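Local coordinates for protein mannan endo-1,4-beta-mannosidase (Bacillus subtilis, PDB 3CBW) that hydrolyses internal beta-1,4-mannosidic linkages in mannan, galactomannan and glucomannan, taking part in glucomannan breakdown, at residues A[33-47]-A[294-308]. The protein carries 3 engineered substitutions. Numbering follows the deposited sequence.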
ATOM      1  N   LEU A  33       3.363  14.451 -10.114  1.00  9.04           N
ATOM      2  CA  LEU A  33       3.439  13.649 -11.335  1.00  9.23           C
ATOM      3  C   LEU A  33       2.315  13.913 -12.350  1.00  9.21           C
ATOM      4  O   LEU A  33       2.599  13.958 -13.547  1.00  9.69           O
ATOM      5  CB  LEU A  33       3.532  12.154 -11.009  1.00  9.18           C
ATOM      6  CG  LEU A  33       4.871  11.720 -10.395  1.00  9.13           C
ATOM      7  CD1 LEU A  33       4.767  10.307  -9.861  1.00  9.48           C
ATOM      8  CD2 LEU A  33       6.033  11.835 -11.402  1.00 10.27           C
ATOM      9  N   PRO A  34       1.048  14.073 -11.903  1.00  9.35           N
ATOM     10  CA  PRO A  34      -0.010  14.269 -12.916  1.00 10.44           C
ATOM     11  C   PRO A  34       0.082  15.566 -13.724  1.00 11.18           C
ATOM     12  O   PRO A  34      -0.665  15.731 -14.689  1.00 12.02           O
ATOM     13  CB  PRO A  34      -1.295  14.246 -12.079  1.00 10.75           C
ATOM     14  CG  PRO A  34      -0.919  13.470 -10.836  1.00 10.50           C
ATOM     15  CD  PRO A  34       0.464  13.980 -10.551  1.00  9.78           C
ATOM     16  N   ASN A  35       0.980  16.473 -13.350  1.00 10.85           N
ATOM     17  CA  ASN A  35       1.214  17.684 -14.148  1.00 11.51           C
ATOM     18  C   ASN A  35       2.103  17.445 -15.364  1.00 11.41           C
ATOM     19  O   ASN A  35       2.209  18.309 -16.235  1.00 12.01           O
ATOM     20  CB  ASN A  35       1.815  18.783 -13.279  1.00 11.79           C
ATOM     21  CG  ASN A  35       0.911  19.180 -12.131  1.00 13.19           C
ATOM     22  OD1 ASN A  35      -0.313  19.075 -12.215  1.00 14.86           O
ATOM     23  ND2 ASN A  35       1.511  19.645 -11.047  1.00 15.68           N
ATOM     24  N   ARG A  36       2.746  16.284 -15.425  1.00 10.70           N
ATOM     25  CA  ARG A  36       3.619  15.940 -16.542  1.00 11.09           C
ATOM     26  C   ARG A  36       2.805  15.515 -17.750  1.00 11.57           C
ATOM     27  O   ARG A  36       1.614  15.218 -17.630  1.00 11.65           O
ATOM     28  CB  ARG A  36       4.559  14.797 -16.157  1.00 10.38           C
ATOM     29  CG  ARG A  36       5.546  15.130 -15.062  1.00 10.72           C
ATOM     30  CD  ARG A  36       6.306  13.880 -14.695  1.00  9.58           C
ATOM     31  NE  ARG A  36       7.496  14.201 -13.914  1.00 10.07           N
ATOM     32  CZ  ARG A  36       8.527  13.378 -13.767  1.00 10.18           C
ATOM     33  NH1 ARG A  36       8.500  12.164 -14.312  1.00 10.44           N
ATOM     34  NH2 ARG A  36       9.584  13.764 -13.060  1.00 11.21           N
ATOM     35  N   THR A  37       3.475  15.450 -18.897  1.00 12.44           N
ATOM     36  CA  THR A  37       2.857  14.957 -20.127  1.00 13.82           C
ATOM     37  C   THR A  37       3.197  13.491 -20.398  1.00 14.25           C
ATOM     38  O   THR A  37       2.560  12.850 -21.239  1.00 15.12           O
ATOM     39  CB  THR A  37       3.277  15.806 -21.347  1.00 14.46           C
ATOM     40  OG1 THR A  37       4.705  15.817 -21.454  1.00 16.56           O
ATOM     41  CG2 THR A  37       2.770  17.221 -21.203  1.00 15.32           C
ATOM     42  N   GLU A  38       4.214  12.976 -19.708  1.00 14.31           N
ATOM     43  CA  GLU A  38       4.628  11.582 -19.826  1.00 14.84           C
ATOM     44  C   GLU A  38       5.300  11.197 -18.519  1.00 13.36           C
ATOM     45  O   GLU A  38       5.512  12.069 -17.674  1.00 12.57           O
ATOM     46  CB  GLU A  38       5.586  11.392 -21.013  1.00 15.83           C
ATOM     47  CG  GLU A  38       6.939  12.073 -20.879  1.00 18.22           C
ATOM     48  CD  GLU A  38       7.774  11.915 -22.135  1.00 21.16           C
ATOM     49  OE1 GLU A  38       8.758  11.141 -22.113  1.00 25.49           O
ATOM     50  OE2 GLU A  38       7.428  12.552 -23.155  1.00 24.79           O
ATOM     51  N   ASN A  39       5.638   9.918 -18.350  1.00 12.34           N
ATOM     52  CA  ASN A  39       6.346   9.461 -17.139  1.00 12.28           C
ATOM     53  C   ASN A  39       5.656   9.963 -15.873  1.00 10.70           C
ATOM     54  O   ASN A  39       6.263  10.612 -15.018  1.00 10.56           O
ATOM     55  CB  ASN A  39       7.810   9.935 -17.144  1.00 13.58           C
ATOM     56  CG  ASN A  39       8.733   9.026 -17.947  1.00 17.86           C
ATOM     57  OD1 ASN A  39       9.936   8.963 -17.679  1.00 23.01           O
ATOM     58  ND2 ASN A  39       8.187   8.323 -18.923  1.00 19.07           N
ATOM     59  N   ARG A  40       4.374   9.645 -15.760  1.00  9.55           N
ATOM     60  CA  ARG A  40       3.528  10.229 -14.722  1.00  9.59           C
ATOM     61  C   ARG A  40       2.778   9.210 -13.866  1.00  8.84           C
ATOM     62  O   ARG A  40       2.031   9.595 -12.966  1.00  9.52           O
ATOM     63  CB  ARG A  40       2.564  11.254 -15.322  1.00 10.28           C
ATOM     64  CG  ARG A  40       1.765  10.757 -16.500  1.00 10.44           C
ATOM     65  CD  ARG A  40       0.904  11.873 -17.051  1.00 11.37           C
ATOM     66  NE  ARG A  40      -0.278  12.095 -16.233  1.00 11.52           N
ATOM     67  CZ  ARG A  40      -1.220  12.990 -16.506  1.00 11.68           C
ATOM     68  NH1 ARG A  40      -1.084  13.800 -17.552  1.00 12.71           N
ATOM     69  NH2 ARG A  40      -2.294  13.069 -15.739  1.00 12.27           N
ATOM     70  N   VAL A  41       2.981   7.923 -14.147  1.00  8.40           N
ATOM     71  CA  VAL A  41       2.380   6.849 -13.356  1.00  8.68           C
ATOM     72  C   VAL A  41       3.467   5.832 -13.060  1.00  8.14           C
ATOM     73  O   VAL A  41       3.966   5.175 -13.982  1.00  8.92           O
ATOM     74  CB  VAL A  41       1.211   6.136 -14.095  1.00  8.55           C
ATOM     75  CG1 VAL A  41       0.590   5.072 -13.198  1.00  9.41           C
ATOM     76  CG2 VAL A  41       0.146   7.114 -14.531  1.00  9.36           C
ATOM     77  N   LEU A  42       3.854   5.706 -11.792  1.00  7.95           N
ATOM     78  CA  LEU A  42       4.846   4.702 -11.433  1.00  8.35           C
ATOM     79  C   LEU A  42       4.277   3.297 -11.580  1.00  8.31           C
ATOM     80  O   LEU A  42       3.173   3.020 -11.124  1.00  8.36           O
ATOM     81  CB  LEU A  42       5.340   4.886  -9.999  1.00  8.36           C
ATOM     82  CG  LEU A  42       6.524   5.830  -9.795  1.00  8.78           C
ATOM     83  CD1 LEU A  42       6.144   7.254 -10.141  1.00  9.74           C
ATOM     84  CD2 LEU A  42       7.015   5.761  -8.367  1.00  9.64           C
ATOM     85  N   SER A  43       5.042   2.406 -12.195  1.00  8.12           N
ATOM     86  CA  SER A  43       4.717   0.986 -12.164  1.00  7.81           C
ATOM     87  C   SER A  43       5.061   0.399 -10.798  1.00  7.39           C
ATOM     88  O   SER A  43       5.855   0.962 -10.037  1.00  8.31           O
ATOM     89  CB  SER A  43       5.470   0.264 -13.270  1.00  8.22           C
ATOM     90  OG  SER A  43       6.861   0.457 -13.085  1.00  8.94           O
ATOM     91  N   GLY A  44       4.467  -0.744 -10.500  1.00  7.69           N
ATOM     92  CA  GLY A  44       4.659  -1.368  -9.208  1.00  7.26           C
ATOM     93  C   GLY A  44       4.284  -2.816  -9.264  1.00  7.37           C
ATOM     94  O   GLY A  44       3.413  -3.229 -10.041  1.00  7.66           O
ATOM     95  N   ALA A  45       4.937  -3.588  -8.405  1.00  7.41           N
ATOM     96  CA  ALA A  45       4.626  -5.001  -8.261  1.00  8.13           C
ATOM     97  C   ALA A  45       4.814  -5.451  -6.830  1.00  8.33           C
ATOM     98  O   ALA A  45       5.723  -4.997  -6.147  1.00  8.37           O
ATOM     99  CB  ALA A  45       5.513  -5.831  -9.156  1.00  8.68           C
ATOM    100  N   PHE A  46       3.945  -6.351  -6.385  1.00  8.37           N
ATOM    101  CA  PHE A  46       4.081  -7.014  -5.101  1.00  8.76           C
ATOM    102  C   PHE A  46       5.119  -8.127  -5.212  1.00  8.89           C
ATOM    103  O   PHE A  46       5.036  -8.983  -6.093  1.00  9.96           O
ATOM    104  CB  PHE A  46       2.739  -7.596  -4.682  1.00  9.10           C
ATOM    105  CG  PHE A  46       2.753  -8.265  -3.339  1.00  8.82           C
ATOM    106  CD1 PHE A  46       3.194  -7.581  -2.200  1.00  9.42           C
ATOM    107  CD2 PHE A  46       2.298  -9.572  -3.195  1.00  9.73           C
ATOM    108  CE1 PHE A  46       3.177  -8.184  -0.943  1.00 10.14           C
ATOM    109  CE2 PHE A  46       2.271 -10.179  -1.938  1.00  9.90           C
ATOM    110  CZ  PHE A  46       2.711  -9.480  -0.817  1.00 10.34           C
ATOM    111  N   GLY A  47       6.099  -8.110  -4.317  1.00  9.03           N
ATOM    112  CA  GLY A  47       7.167  -9.100  -4.330  1.00  9.59           C
ATOM    113  C   GLY A  47       6.898 -10.317  -3.472  1.00 10.03           C
ATOM    114  O   GLY A  47       7.591 -11.327  -3.619  1.00 10.91           O
ATOM    115  N   ILE A 294      -6.522   4.378 -17.271  1.00  9.08           N
ATOM    116  CA  ILE A 294      -5.904   5.443 -16.478  1.00  9.48           C
ATOM    117  C   ILE A 294      -5.864   6.756 -17.260  1.00  9.99           C
ATOM    118  O   ILE A 294      -6.265   7.806 -16.744  1.00 10.18           O
ATOM    119  CB  ILE A 294      -4.501   5.041 -15.964  1.00  9.46           C
ATOM    120  CG1 ILE A 294      -4.642   4.038 -14.821  1.00 10.13           C
ATOM    121  CG2 ILE A 294      -3.738   6.253 -15.490  1.00  9.79           C
ATOM    122  CD1 ILE A 294      -3.357   3.319 -14.447  1.00 11.47           C
ATOM    123  N   LYS A 295      -5.414   6.685 -18.508  1.00 10.81           N
ATOM    124  CA  LYS A 295      -5.312   7.893 -19.322  1.00 12.21           C
ATOM    125  C   LYS A 295      -6.674   8.543 -19.551  1.00 12.15           C
ATOM    126  O   LYS A 295      -6.807   9.771 -19.511  1.00 13.45           O
ATOM    127  CB  LYS A 295      -4.676   7.580 -20.665  1.00 12.83           C
ATOM    128  CG  LYS A 295      -3.254   7.129 -20.582  1.00 15.64           C
ATOM    129  CD  LYS A 295      -2.709   7.044 -21.971  1.00 19.99           C
ATOM    130  CE  LYS A 295      -1.364   6.409 -21.953  1.00 22.96           C
ATOM    131  NZ  LYS A 295      -0.555   6.773 -23.152  1.00 24.98           N
ATOM    132  N   GLN A 296      -7.696   7.728 -19.788  1.00 12.04           N
ATOM    133  CA  GLN A 296      -9.024   8.254 -20.125  1.00 13.15           C
ATOM    134  C   GLN A 296      -9.902   8.590 -18.922  1.00 13.73           C
ATOM    135  O   GLN A 296     -10.713   9.522 -18.983  1.00 15.06           O
ATOM    136  CB  GLN A 296      -9.782   7.247 -20.996  1.00 13.36           C
ATOM    137  CG  GLN A 296      -9.169   6.991 -22.360  1.00 15.27           C
ATOM    138  CD  GLN A 296     -10.208   6.555 -23.367  1.00 16.45           C
ATOM    139  OE1 GLN A 296     -11.170   7.284 -23.629  1.00 19.50           O
ATOM    140  NE2 GLN A 296     -10.039   5.362 -23.924  1.00 15.26           N
ATOM    141  N   LYS A 297      -9.772   7.806 -17.852  1.00 12.98           N
ATOM    142  CA  LYS A 297     -10.729   7.802 -16.730  1.00 13.30           C
ATOM    143  C   LYS A 297     -10.091   8.221 -15.400  1.00 12.12           C
ATOM    144  O   LYS A 297     -10.765   8.768 -14.543  1.00 13.03           O
ATOM    145  CB  LYS A 297     -11.336   6.399 -16.517  1.00 13.05           C
ATOM    146  CG  LYS A 297     -11.906   5.678 -17.756  1.00 15.90           C
ATOM    147  CD  LYS A 297     -13.102   6.388 -18.374  1.00 17.97           C
ATOM    148  CE  LYS A 297     -14.335   6.339 -17.486  1.00 18.70           C
ATOM    149  NZ  LYS A 297     -15.444   7.054 -18.179  1.00 19.54           N
ATOM    150  N   TYR A 298      -8.806   7.920 -15.205  1.00 10.79           N
ATOM    151  CA  TYR A 298      -8.172   8.105 -13.888  1.00 10.48           C
ATOM    152  C   TYR A 298      -6.837   8.853 -14.010  1.00  9.99           C
ATOM    153  O   TYR A 298      -5.814   8.392 -13.506  1.00  9.88           O
ATOM    154  CB  TYR A 298      -7.966   6.744 -13.176  1.00 10.68           C
ATOM    155  CG  TYR A 298      -9.053   5.707 -13.409  1.00 10.61           C
ATOM    156  CD1 TYR A 298     -10.352   5.876 -12.911  1.00 11.11           C
ATOM    157  CD2 TYR A 298      -8.775   4.538 -14.114  1.00 10.07           C
ATOM    158  CE1 TYR A 298     -11.342   4.906 -13.130  1.00 11.53           C
ATOM    159  CE2 TYR A 298      -9.755   3.570 -14.334  1.00 11.53           C
ATOM    160  CZ  TYR A 298     -11.033   3.768 -13.852  1.00 11.19           C
ATOM    161  OH  TYR A 298     -12.008   2.808 -14.078  1.00 12.33           O
ATOM    162  N   PRO A 299      -6.828  10.026 -14.662  1.00 10.13           N
ATOM    163  CA  PRO A 299      -5.543  10.637 -14.982  1.00 10.79           C
ATOM    164  C   PRO A 299      -4.691  11.089 -13.787  1.00 10.39           C
ATOM    165  O   PRO A 299      -3.472  11.215 -13.930  1.00 11.12           O
ATOM    166  CB  PRO A 299      -5.930  11.829 -15.875  1.00 11.41           C
ATOM    167  CG  PRO A 299      -7.317  12.153 -15.444  1.00 11.65           C
ATOM    168  CD  PRO A 299      -7.950  10.825 -15.189  1.00 10.82           C
ATOM    169  N   LYS A 300      -5.320  11.323 -12.633  1.00  9.59           N
ATOM    170  CA  LYS A 300      -4.572  11.733 -11.433  1.00  9.74           C
ATOM    171  C   LYS A 300      -3.811  10.581 -10.763  1.00  8.95           C
ATOM    172  O   LYS A 300      -3.069  10.805  -9.808  1.00  8.99           O
ATOM    173  CB  LYS A 300      -5.491  12.417 -10.423  1.00 10.73           C
ATOM    174  CG  LYS A 300      -6.030  13.760 -10.888  1.00 13.10           C
ATOM    175  CD  LYS A 300      -6.913  14.355  -9.814  1.00 17.10           C
ATOM    176  CE  LYS A 300      -7.292  15.783 -10.139  1.00 20.01           C
ATOM    177  NZ  LYS A 300      -8.065  16.356  -9.002  1.00 21.58           N
ATOM    178  N   THR A 301      -3.987   9.361 -11.262  1.00  8.11           N
ATOM    179  CA  THR A 301      -3.247   8.207 -10.745  1.00  8.08           C
ATOM    180  C   THR A 301      -1.740   8.459 -10.781  1.00  8.01           C
ATOM    181  O   THR A 301      -1.176   8.795 -11.830  1.00  8.73           O
ATOM    182  CB  THR A 301      -3.539   6.959 -11.590  1.00  7.98           C
ATOM    183  OG1 THR A 301      -4.938   6.674 -11.540  1.00  8.54           O
ATOM    184  CG2 THR A 301      -2.781   5.759 -11.060  1.00  8.24           C
ATOM    185  N   ILE A 302      -1.084   8.287  -9.638  1.00  7.38           N
ATOM    186  CA  ILE A 302       0.370   8.455  -9.567  1.00  8.22           C
ATOM    187  C   ILE A 302       1.161   7.146  -9.572  1.00  7.77           C
ATOM    188  O   ILE A 302       2.351   7.166  -9.839  1.00  7.90           O
ATOM    189  CB  ILE A 302       0.811   9.336  -8.370  1.00  8.23           C
ATOM    190  CG1 ILE A 302       0.468   8.691  -7.026  1.00  8.48           C
ATOM    191  CG2 ILE A 302       0.224  10.752  -8.516  1.00  9.58           C
ATOM    192  CD1 ILE A 302       1.230   9.310  -5.857  1.00  9.57           C
ATOM    193  N   TYR A 303       0.513   6.023  -9.260  1.00  7.88           N
ATOM    194  CA  TYR A 303       1.165   4.724  -9.340  1.00  7.70           C
ATOM    195  C   TYR A 303       0.140   3.619  -9.381  1.00  7.33           C
ATOM    196  O   TYR A 303      -1.021   3.820  -9.023  1.00  6.96           O
ATOM    197  CB  TYR A 303       2.174   4.504  -8.202  1.00  7.92           C
ATOM    198  CG  TYR A 303       1.701   4.085  -6.818  1.00  7.80           C
ATOM    199  CD1 TYR A 303       1.362   2.758  -6.542  1.00  7.81           C
ATOM    200  CD2 TYR A 303       1.756   4.973  -5.752  1.00  7.80           C
ATOM    201  CE1 TYR A 303       1.010   2.355  -5.243  1.00  7.96           C
ATOM    202  CE2 TYR A 303       1.418   4.578  -4.457  1.00  7.70           C
ATOM    203  CZ  TYR A 303       1.055   3.274  -4.215  1.00  7.18           C
ATOM    204  OH  TYR A 303       0.744   2.888  -2.927  1.00  8.36           O
ATOM    205  N   PHE A 304       0.575   2.452  -9.851  1.00  7.43           N
ATOM    206  CA  PHE A 304      -0.183   1.216  -9.654  1.00  7.68           C
ATOM    207  C   PHE A 304       0.733   0.161  -9.057  1.00  7.64           C
ATOM    208  O   PHE A 304       1.953   0.202  -9.266  1.00  8.06           O
ATOM    209  CB  PHE A 304      -0.807   0.711 -10.964  1.00  8.27           C
ATOM    210  CG  PHE A 304       0.195   0.258 -11.998  1.00  8.52           C
ATOM    211  CD1 PHE A 304       0.705  -1.037 -11.975  1.00  9.50           C
ATOM    212  CD2 PHE A 304       0.616   1.126 -12.993  1.00  9.31           C
ATOM    213  CE1 PHE A 304       1.630  -1.451 -12.926  1.00 10.29           C
ATOM    214  CE2 PHE A 304       1.539   0.726 -13.951  1.00 10.24           C
ATOM    215  CZ  PHE A 304       2.042  -0.565 -13.920  1.00 10.12           C
ATOM    216  N   LEU A 305       0.143  -0.779  -8.316  1.00  7.89           N
ATOM    217  CA  LEU A 305       0.901  -1.897  -7.759  1.00  8.03           C
ATOM    218  C   LEU A 305       0.164  -3.173  -8.106  1.00  7.95           C
ATOM    219  O   LEU A 305      -0.861  -3.492  -7.500  1.00  8.39           O
ATOM    220  CB  LEU A 305       1.070  -1.771  -6.233  1.00  9.09           C
ATOM    221  CG  LEU A 305       1.932  -2.861  -5.580  1.00 10.88           C
ATOM    222  CD1 LEU A 305       3.324  -2.357  -5.355  1.00 12.31           C
ATOM    223  CD2 LEU A 305       1.339  -3.379  -4.262  1.00 14.89           C
ATOM    224  N   ALA A 306       0.642  -3.855  -9.132  1.00  8.37           N
ATOM    225  CA  ALA A 306       0.032  -5.105  -9.539  1.00  9.15           C
ATOM    226  C   ALA A 306       0.466  -6.203  -8.596  1.00  9.45           C
ATOM    227  O   ALA A 306       1.609  -6.217  -8.128  1.00 10.09           O
ATOM    228  CB  ALA A 306       0.400  -5.439 -10.973  1.00  9.79           C
ATOM    229  N   TRP A 307      -0.438  -7.126  -8.301  1.00 10.56           N
ATOM    230  CA  TRP A 307      -0.071  -8.225  -7.414  1.00 11.37           C
ATOM    231  C   TRP A 307       0.823  -9.241  -8.144  1.00 11.88           C
ATOM    232  O   TRP A 307       1.122  -9.085  -9.328  1.00 12.14           O
ATOM    233  CB  TRP A 307      -1.320  -8.868  -6.811  1.00 11.83           C
ATOM    234  CG  TRP A 307      -1.174  -9.273  -5.366  1.00 12.15           C
ATOM    235  CD1 TRP A 307      -1.236 -10.548  -4.849  1.00 13.26           C
ATOM    236  CD2 TRP A 307      -0.950  -8.398  -4.245  1.00 12.12           C
ATOM    237  NE1 TRP A 307      -1.062 -10.510  -3.484  1.00 12.80           N
ATOM    238  CE2 TRP A 307      -0.900  -9.209  -3.085  1.00 12.53           C
ATOM    239  CE3 TRP A 307      -0.787  -7.010  -4.111  1.00 10.62           C
ATOM    240  CZ2 TRP A 307      -0.697  -8.678  -1.806  1.00 12.49           C
ATOM    241  CZ3 TRP A 307      -0.567  -6.489  -2.828  1.00 11.18           C
ATOM    242  CH2 TRP A 307      -0.537  -7.326  -1.698  1.00 11.82           C
ATOM    243  N   ASN A 308       1.304 -10.240  -7.418  1.00 12.91           N
ATOM    244  CA  ASN A 308       2.209 -11.243  -7.993  1.00 13.44           C
ATOM    245  C   ASN A 308       1.438 -12.483  -8.447  1.00 14.35           C
ATOM    246  O   ASN A 308       0.220 -12.413  -8.651  1.00 13.87           O
ATOM    247  CB  ASN A 308       3.340 -11.586  -7.009  1.00 13.40           C
ATOM    248  CG  ASN A 308       2.840 -12.228  -5.723  1.00 13.77           C
ATOM    249  OD1 ASN A 308       1.645 -12.241  -5.426  1.00 14.10           O
ATOM    250  ND2 ASN A 308       3.768 -12.769  -4.946  1.00 14.51           N
TER
HETATM  251  O   HOH W   1      -0.462  10.871 -13.649  1.00 10.84           O
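Four backbone hydrogen bonds join Leu42, Gly44 and Phe46 to Ile302, Phe304 and Ala306, pairing strands 41-49 and 301-306 in parallel and so closing the TIM barrel of this family 26 glycoside hydrolase, first barrel strand against eighth. Leu42 uses both its N and its O: N gives to Ile302 O at 2.9 Å, and O receives Phe304 N. Gly44 lies so close to the partner strand that a beta carbon would collide with Phe304 O.

Just before strand 41-49, Arg40 NH2 donates to Pro299 O at 2.8 Å (N-H...O 150°) from above the carbonyl plane. Its chain bends at chi3 (-78°), bringing NE to a water that accepts from it. That water also adjoins Arg40 O and Thr301 O, two acceptors 3.5 Å apart that cannot bond each other directly, and has more acceptors around it than protons to give.

Packing continues along the sheet. The Phe304 ring turns one face to Ser43 CA, a CH-pi contact 3.9 Å from the ring centroid, while Val41 CG1 meets its edge; Val41 CG2 reaches Ile294 on helix 287-297, and Pro34 CG rests on Ile302 CG2 at 3.8 Å.

At the C-terminal end of the strands, where Trp307 and Asn308 probably bind substrate and Trp307 adjoins the likely nucleophile Glu275, the Phe46 ring and the six-membered ring of Trp307 form an offset stack, centroids 3.7 Å and planes 14° apart. With an alanine in place of Trp307, the stacked face of Phe46 would probably lose its cover and the ring be freer to turn. Asn308 OD1 meets that ring at its edge, 3.5 Å from Phe46 CD2.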